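Local coordinates for natterin-like protein (Lethenteron camtschaticum, PDB 6IUL) that is a lamprey immune protein and cytotoxin that probably recognises target-cell glycans through a jacalin-like lectin domain and perforates membranes with an aerolysin-type pore-forming region, at residues 39-44 with 86-91; 79-84 with 109-114. All blocks are in the same frame, centred on the assembly; numbering follows the deposited sequence.

Interaction 1 (39-44 with 86-91); sequences GWQVRG and GTRLGA
The rim of the Trp40 indole, CZ3 and CH2, rests over one face of the Arg88 guanidinium. Trp40 CH2 stands over the centre of the group, while CZ3 lies 3.6 Å from Arg88 CD, and the ring and guanidinium planes are 61° apart, so the indole leans on the arginine instead of stacking flat. Arginine suits this place because its methylenes offer apolar surface and its end carries charge: Arg88 CD also packs 3.8 Å from Gln41 CB. The chain is extended from CG to NE, which carries the guanidinium out past Gln41 to the indole. There NE forms a salt bridge with Asp134, which orients the group.

Below this polar layer one backbone bond joins the segments, Val42 N to Leu89 O, 3.0 Å long and nearly straight at 171°. It links two strand segments, 42-44 and 89-91, that belong to different four-stranded sheets of the jacalin-like lectin domain, a beta-prism, and that run 105° apart. Beneath the bond, Val42 CG2 rests 4.0 Å from Leu89 CG; both side chains also touch Ile135 of strand 135-155, and such branched aliphatics fill the buried space between sheets.

Further out, the Gln41 chain is bent at chi2, which brings OE1 to within 2.8 Å of Trp40 N, from which it accepts a hydrogen bond within the same segment, consistent with a steadied Trp40 backbone. The carbonyl O of Trp40 is held in turn by Asn83 ND2, and the Trp40 ring meets that of Trp109.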
ATOM      1  N   GLY A  39     -51.255   7.251  -2.577  1.00 34.98           N
ATOM      2  CA  GLY A  39     -51.986   6.704  -3.655  1.00 34.01           C
ATOM      3  C   GLY A  39     -51.640   7.229  -5.021  1.00 32.21           C
ATOM      4  O   GLY A  39     -51.525   6.463  -5.964  1.00 35.29           O
ATOM      5  N   TRP A  40     -51.438   8.517  -5.124  1.00 32.14           N
ATOM      6  CA  TRP A  40     -51.255   9.161  -6.427  1.00 35.63           C
ATOM      7  C   TRP A  40     -50.001  10.062  -6.422  1.00 35.94           C
ATOM      8  O   TRP A  40     -49.881  11.036  -7.184  1.00 36.63           O
ATOM      9  CB  TRP A  40     -52.531   9.963  -6.850  1.00 36.35           C
ATOM     10  CG  TRP A  40     -53.067  10.900  -5.761  1.00 37.21           C
ATOM     11  CD1 TRP A  40     -53.817  10.537  -4.640  1.00 37.60           C
ATOM     12  CD2 TRP A  40     -52.957  12.329  -5.717  1.00 37.54           C
ATOM     13  NE1 TRP A  40     -54.125  11.661  -3.910  1.00 39.04           N
ATOM     14  CE2 TRP A  40     -53.646  12.772  -4.552  1.00 36.40           C
ATOM     15  CE3 TRP A  40     -52.355  13.279  -6.550  1.00 40.05           C
ATOM     16  CZ2 TRP A  40     -53.692  14.124  -4.164  1.00 40.18           C
ATOM     17  CZ3 TRP A  40     -52.415  14.635  -6.186  1.00 42.93           C
ATOM     18  CH2 TRP A  40     -53.091  15.046  -4.995  1.00 42.39           C
ATOM     19  N   GLN A  41     -49.052   9.747  -5.562  1.00 34.27           N
ATOM     20  CA  GLN A  41     -47.864  10.583  -5.442  1.00 33.16           C
ATOM     21  C   GLN A  41     -46.765   9.924  -4.617  1.00 31.21           C
ATOM     22  O   GLN A  41     -47.025   8.955  -3.870  1.00 28.49           O
ATOM     23  CB  GLN A  41     -48.212  11.950  -4.812  1.00 35.76           C
ATOM     24  CG  GLN A  41     -48.472  11.894  -3.330  1.00 37.07           C
ATOM     25  CD  GLN A  41     -49.917  11.509  -2.960  1.00 38.37           C
ATOM     26  OE1 GLN A  41     -50.492  10.595  -3.485  1.00 42.72           O
ATOM     27  NE2 GLN A  41     -50.434  12.170  -1.995  1.00 46.05           N
ATOM     28  N   VAL A  42     -45.538  10.434  -4.796  1.00 25.96           N
ATOM     29  CA  VAL A  42     -44.525  10.333  -3.764  1.00 27.87           C
ATOM     30  C   VAL A  42     -44.858  11.417  -2.740  1.00 28.01           C
ATOM     31  O   VAL A  42     -44.930  12.583  -3.106  1.00 25.24           O
ATOM     32  CB  VAL A  42     -43.113  10.561  -4.333  1.00 27.01           C
ATOM     33  CG1 VAL A  42     -42.084  10.732  -3.187  1.00 24.52           C
ATOM     34  CG2 VAL A  42     -42.752   9.417  -5.266  1.00 25.77           C
ATOM     35  N   ARG A  43     -45.084  11.014  -1.475  1.00 29.67           N
ATOM     36  CA  ARG A  43     -45.476  11.934  -0.428  1.00 29.89           C
ATOM     37  C   ARG A  43     -44.307  12.702   0.157  1.00 28.58           C
ATOM     38  O   ARG A  43     -44.429  13.877   0.530  1.00 25.30           O
ATOM     39  CB  ARG A  43     -46.172  11.172   0.699  1.00 34.51           C
ATOM     40  CG  ARG A  43     -47.629  10.826   0.439  1.00 43.08           C
ATOM     41  CD  ARG A  43     -48.399  11.709   1.461  1.00 46.56           C
ATOM     42  NE  ARG A  43     -48.514  10.971   2.702  1.00 41.78           N
ATOM     43  CZ  ARG A  43     -49.156  11.371   3.813  1.00 40.79           C
ATOM     44  NH1 ARG A  43     -49.681  12.570   3.956  1.00 39.56           N
ATOM     45  NH2 ARG A  43     -49.300  10.516   4.805  1.00 34.81           N
ATOM     46  N   GLY A  44     -43.186  12.010   0.290  1.00 25.16           N
ATOM     47  CA  GLY A  44     -42.075  12.603   0.998  1.00 26.68           C
ATOM     48  C   GLY A  44     -40.777  11.849   0.815  1.00 25.84           C
ATOM     49  O   GLY A  44     -40.758  10.680   0.454  1.00 22.97           O
ATOM     50  N   GLY A  86     -49.664  14.197 -14.322  1.00 41.49           N
ATOM     51  CA  GLY A  86     -48.527  15.089 -14.529  1.00 40.56           C
ATOM     52  C   GLY A  86     -48.415  16.208 -13.504  1.00 37.60           C
ATOM     53  O   GLY A  86     -47.822  17.234 -13.799  1.00 37.39           O
ATOM     54  N   THR A  87     -48.953  16.018 -12.297  1.00 33.89           N
ATOM     55  CA  THR A  87     -48.955  17.090 -11.264  1.00 33.81           C
ATOM     56  C   THR A  87     -48.031  16.807 -10.070  1.00 32.83           C
ATOM     57  O   THR A  87     -47.780  17.678  -9.240  1.00 29.24           O
ATOM     58  CB  THR A  87     -50.401  17.228 -10.712  1.00 36.80           C
ATOM     59  OG1 THR A  87     -50.903  15.950 -10.269  1.00 32.81           O
ATOM     60  CG2 THR A  87     -51.341  17.719 -11.823  1.00 39.95           C
ATOM     61  N   ARG A  88     -47.539  15.572  -9.965  1.00 29.84           N
ATOM     62  CA  ARG A  88     -46.589  15.203  -8.892  1.00 31.13           C
ATOM     63  C   ARG A  88     -45.568  14.216  -9.391  1.00 29.56           C
ATOM     64  O   ARG A  88     -45.739  13.584 -10.440  1.00 27.63           O
ATOM     65  CB  ARG A  88     -47.387  14.621  -7.679  1.00 34.50           C
ATOM     66  CG  ARG A  88     -47.902  15.811  -6.853  1.00 40.10           C
ATOM     67  CD  ARG A  88     -48.969  15.479  -5.908  1.00 43.46           C
ATOM     68  NE  ARG A  88     -49.325  16.621  -5.103  1.00 45.69           N
ATOM     69  CZ  ARG A  88     -50.126  17.611  -5.498  1.00 51.19           C
ATOM     70  NH1 ARG A  88     -50.580  17.672  -6.720  1.00 48.71           N
ATOM     71  NH2 ARG A  88     -50.435  18.587  -4.665  1.00 57.04           N
ATOM     72  N   LEU A  89     -44.505  14.045  -8.612  1.00 31.59           N
ATOM     73  CA  LEU A  89     -43.586  12.940  -8.826  1.00 26.57           C
ATOM     74  C   LEU A  89     -44.354  11.664  -8.511  1.00 25.45           C
ATOM     75  O   LEU A  89     -45.055  11.602  -7.506  1.00 24.19           O
ATOM     76  CB  LEU A  89     -42.343  13.073  -7.920  1.00 25.80           C
ATOM     77  CG  LEU A  89     -41.332  11.941  -8.003  1.00 26.73           C
ATOM     78  CD1 LEU A  89     -40.675  11.873  -9.401  1.00 25.94           C
ATOM     79  CD2 LEU A  89     -40.252  12.110  -6.942  1.00 27.04           C
ATOM     80  N   GLY A  90     -44.194  10.651  -9.346  1.00 24.57           N
ATOM     81  CA  GLY A  90     -44.982   9.422  -9.205  1.00 27.79           C
ATOM     82  C   GLY A  90     -44.165   8.225  -8.729  1.00 29.10           C
ATOM     83  O   GLY A  90     -44.682   7.312  -8.102  1.00 31.08           O
ATOM     84  N   ALA A  91     -42.889   8.196  -9.095  1.00 29.82           N
ATOM     85  CA  ALA A  91     -42.047   7.080  -8.759  1.00 28.55           C
ATOM     86  C   ALA A  91     -40.574   7.398  -8.944  1.00 27.49           C
ATOM     87  O   ALA A  91     -40.210   8.223  -9.760  1.00 24.13           O
ATOM     88  CB  ALA A  91     -42.423   5.885  -9.636  1.00 32.23           C
TER

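Interaction 2 (79-84 with 109-114); sequences SLWGNG and WGLKTE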
ATOM      1  N   SER A  79     -34.423   6.156 -12.991  1.00 25.30           N
ATOM      2  CA  SER A  79     -35.616   6.573 -13.699  1.00 27.33           C
ATOM      3  C   SER A  79     -36.567   7.264 -12.766  1.00 27.36           C
ATOM      4  O   SER A  79     -36.710   6.885 -11.617  1.00 25.59           O
ATOM      5  CB  SER A  79     -36.323   5.356 -14.280  1.00 29.21           C
ATOM      6  OG  SER A  79     -35.567   4.861 -15.364  1.00 30.87           O
ATOM      7  N   LEU A  80     -37.209   8.295 -13.271  1.00 28.85           N
ATOM      8  CA  LEU A  80     -38.252   8.973 -12.577  1.00 28.58           C
ATOM      9  C   LEU A  80     -39.528   8.945 -13.428  1.00 29.78           C
ATOM     10  O   LEU A  80     -39.470   8.936 -14.670  1.00 28.87           O
ATOM     11  CB  LEU A  80     -37.840  10.402 -12.312  1.00 28.38           C
ATOM     12  CG  LEU A  80     -36.568  10.578 -11.471  1.00 27.04           C
ATOM     13  CD1 LEU A  80     -36.195  12.045 -11.432  1.00 23.88           C
ATOM     14  CD2 LEU A  80     -36.761  10.057 -10.063  1.00 25.69           C
ATOM     15  N   TRP A  81     -40.680   8.904 -12.741  1.00 30.82           N
ATOM     16  CA  TRP A  81     -42.007   8.939 -13.364  1.00 30.79           C
ATOM     17  C   TRP A  81     -42.847  10.029 -12.725  1.00 31.87           C
ATOM     18  O   TRP A  81     -42.776  10.293 -11.505  1.00 28.20           O
ATOM     19  CB  TRP A  81     -42.745   7.646 -13.119  1.00 31.53           C
ATOM     20  CG  TRP A  81     -42.344   6.468 -13.888  1.00 28.41           C
ATOM     21  CD1 TRP A  81     -42.972   5.944 -14.952  1.00 30.60           C
ATOM     22  CD2 TRP A  81     -41.261   5.575 -13.576  1.00 28.84           C
ATOM     23  NE1 TRP A  81     -42.318   4.782 -15.367  1.00 29.86           N
ATOM     24  CE2 TRP A  81     -41.282   4.536 -14.526  1.00 27.50           C
ATOM     25  CE3 TRP A  81     -40.263   5.578 -12.602  1.00 28.79           C
ATOM     26  CZ2 TRP A  81     -40.357   3.525 -14.546  1.00 29.24           C
ATOM     27  CZ3 TRP A  81     -39.357   4.578 -12.601  1.00 30.59           C
ATOM     28  CH2 TRP A  81     -39.411   3.535 -13.581  1.00 31.09           C
ATOM     29  N   GLY A  82     -43.664  10.657 -13.572  1.00 34.95           N
ATOM     30  CA  GLY A  82     -44.763  11.505 -13.139  1.00 36.87           C
ATOM     31  C   GLY A  82     -45.920  10.671 -12.595  1.00 35.33           C
ATOM     32  O   GLY A  82     -45.947   9.443 -12.761  1.00 34.83           O
ATOM     33  N   ASN A  83     -46.889  11.330 -11.975  1.00 39.35           N
ATOM     34  CA  ASN A  83     -48.012  10.582 -11.363  1.00 46.35           C
ATOM     35  C   ASN A  83     -49.150  10.277 -12.318  1.00 51.13           C
ATOM     36  O   ASN A  83     -50.155   9.674 -11.927  1.00 58.17           O
ATOM     37  CB  ASN A  83     -48.568  11.291 -10.126  1.00 45.10           C
ATOM     38  CG  ASN A  83     -49.259  12.576 -10.456  1.00 40.83           C
ATOM     39  OD1 ASN A  83     -49.077  13.101 -11.549  1.00 38.07           O
ATOM     40  ND2 ASN A  83     -50.073  13.092  -9.515  1.00 35.08           N
ATOM     41  N   GLY A  84     -49.034  10.677 -13.570  1.00 50.69           N
ATOM     42  CA  GLY A  84     -50.153  10.338 -14.478  1.00 66.53           C
ATOM     43  C   GLY A  84     -51.112  11.481 -14.805  1.00 62.74           C
ATOM     44  O   GLY A  84     -51.499  11.627 -15.942  1.00 63.58           O
ATOM     45  N   TRP A 109     -52.593   4.910  -8.719  1.00 64.96           N
ATOM     46  CA  TRP A 109     -52.479   5.199 -10.152  1.00 63.11           C
ATOM     47  C   TRP A 109     -51.338   4.327 -10.750  1.00 63.60           C
ATOM     48  O   TRP A 109     -50.449   3.811 -10.081  1.00 59.74           O
ATOM     49  CB  TRP A 109     -52.335   6.703 -10.404  1.00 77.12           C
ATOM     50  CG  TRP A 109     -53.508   7.554  -9.856  1.00 85.69           C
ATOM     51  CD1 TRP A 109     -54.603   7.096  -9.194  1.00 77.24           C
ATOM     52  CD2 TRP A 109     -53.657   9.007  -9.911  1.00105.52           C
ATOM     53  NE1 TRP A 109     -55.423   8.142  -8.832  1.00 96.80           N
ATOM     54  CE2 TRP A 109     -54.881   9.326  -9.262  1.00106.27           C
ATOM     55  CE3 TRP A 109     -52.885  10.060 -10.451  1.00 97.77           C
ATOM     56  CZ2 TRP A 109     -55.361  10.670  -9.125  1.00100.23           C
ATOM     57  CZ3 TRP A 109     -53.360  11.400 -10.325  1.00 93.77           C
ATOM     58  CH2 TRP A 109     -54.588  11.685  -9.659  1.00 96.65           C
ATOM     59  N   GLY A 110     -51.363   4.105 -12.046  1.00 69.97           N
ATOM     60  CA  GLY A 110     -50.380   3.200 -12.683  1.00 65.17           C
ATOM     61  C   GLY A 110     -49.358   3.973 -13.502  1.00 53.42           C
ATOM     62  O   GLY A 110     -49.616   5.059 -14.036  1.00 60.19           O
ATOM     63  N   LEU A 111     -48.192   3.379 -13.666  1.00 49.29           N
ATOM     64  CA  LEU A 111     -47.026   4.148 -14.232  1.00 51.70           C
ATOM     65  C   LEU A 111     -47.050   4.240 -15.746  1.00 46.51           C
ATOM     66  O   LEU A 111     -47.196   3.238 -16.400  1.00 45.75           O
ATOM     67  CB  LEU A 111     -45.680   3.547 -13.789  1.00 47.10           C
ATOM     68  CG  LEU A 111     -45.428   3.619 -12.270  1.00 42.05           C
ATOM     69  CD1 LEU A 111     -44.135   2.892 -11.986  1.00 39.12           C
ATOM     70  CD2 LEU A 111     -45.418   5.036 -11.740  1.00 40.07           C
ATOM     71  N   LYS A 112     -46.862   5.428 -16.298  1.00 46.09           N
ATOM     72  CA  LYS A 112     -46.868   5.585 -17.752  1.00 47.24           C
ATOM     73  C   LYS A 112     -45.591   5.826 -18.526  1.00 38.35           C
ATOM     74  O   LYS A 112     -45.010   4.911 -19.081  1.00 43.72           O
ATOM     75  CB  LYS A 112     -47.869   6.674 -18.153  1.00 52.15           C
ATOM     76  CG  LYS A 112     -49.308   6.150 -18.088  1.00 58.60           C
ATOM     77  CD  LYS A 112     -50.316   6.958 -18.902  1.00 58.88           C
ATOM     78  CE  LYS A 112     -51.558   6.112 -19.154  1.00 59.56           C
ATOM     79  NZ  LYS A 112     -52.507   6.747 -20.102  1.00 64.45           N
ATOM     80  N   THR A 113     -45.117   7.044 -18.594  1.00 37.24           N
ATOM     81  CA  THR A 113     -43.846   7.291 -19.276  1.00 36.48           C
ATOM     82  C   THR A 113     -42.661   7.343 -18.271  1.00 32.80           C
ATOM     83  O   THR A 113     -42.662   8.106 -17.328  1.00 28.80           O
ATOM     84  CB  THR A 113     -43.891   8.600 -20.062  1.00 37.63           C
ATOM     85  OG1 THR A 113     -45.101   8.641 -20.837  1.00 38.50           O
ATOM     86  CG2 THR A 113     -42.695   8.691 -21.037  1.00 39.63           C
ATOM     87  N   GLU A 114     -41.666   6.515 -18.546  1.00 31.65           N
ATOM     88  CA  GLU A 114     -40.440   6.450 -17.793  1.00 36.33           C
ATOM     89  C   GLU A 114     -39.395   7.435 -18.354  1.00 34.92           C
ATOM     90  O   GLU A 114     -39.093   7.443 -19.551  1.00 34.84           O
ATOM     91  CB  GLU A 114     -39.910   5.022 -17.867  1.00 35.22           C
ATOM     92  CG  GLU A 114     -38.556   4.825 -17.194  1.00 35.35           C
ATOM     93  CD  GLU A 114     -38.081   3.398 -17.238  1.00 38.04           C
ATOM     94  OE1 GLU A 114     -38.769   2.539 -17.825  1.00 43.51           O
ATOM     95  OE2 GLU A 114     -36.977   3.102 -16.732  1.00 39.31           O
TER
HETATM   96  O   HOH W   1     -44.161   9.607 -16.048  1.00 30.73           O
HETATM   97  O   HOH W   2     -46.417   7.830 -14.850  1.00 45.61           O
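In the sheet of strands 101-105, 89-96, 75-82 and 114-117, one face of the jacalin-like lectin domain, the loop 109-114 leads into the outermost strand 114-117 and wraps the indole of Trp81 from both sides. Leu111 CD1 sits 4.1 Å from the centroid of the five-membered ring and only 7° off its normal, a CH-pi contact straight over the face. On the opposite face Glu114 CA makes a second one at 3.8 Å. Tryptophan suits the place because its two broad faces can receive a leucine methyl and a glutamate backbone at once.

Glu114 runs alongside the indole. With CG anti to the backbone N (chi1 176°) and the rest of the chain extended, CB lies by NE1 and CE2 of Trp81 and CG passes over the rim, 3.5 Å from Trp81 CZ2. The carboxylate plane is turned 26° from the ring, and OE2 takes the hydroxyl of Ser79 at 2.6 Å from OG, through its anti lone pair. Serine suits the place because a short hydroxyl side chain directed at the loop can donate to the carboxylate at close range.

Within this antiparallel beta-prism sheet, strand 75-82 departs from the loop beyond Trp81, and two waters bridge them: one accepts from Gly82 N and donates to Thr113 O, while the other donates to Gly82 O and accepts from Lys112 N. Farther along, Asn83 O points at the edge of the Trp109 ring, in its plane, 3.1 Å from CE3, although that tryptophan is poorly ordered. The Asn83 side chain turns elsewhere, OD1 accepting from Thr87 N.

Both interactions lie in the lectin domain and share the sheet that pairs strands 75-82 and 89-96, where Gly90 and Ala91 together face Trp81 in a classic beta bulge. Interaction 1 is the more buried and joins this sheet to the neighbouring one, with aliphatic packing and a direct backbone bond beneath an arginine-tryptophan contact. Interaction 2 stays within one sheet, tying its outermost strand and the preceding loop to strand 75-82. It is only partly buried: buried Trp81 and Ser79 meet a largely exposed loop, and waters bridge the two backbones. The bulge is the direct link, since the backbones of Gly90 and Ala91 in interaction 1 pair with Trp81 in interaction 2.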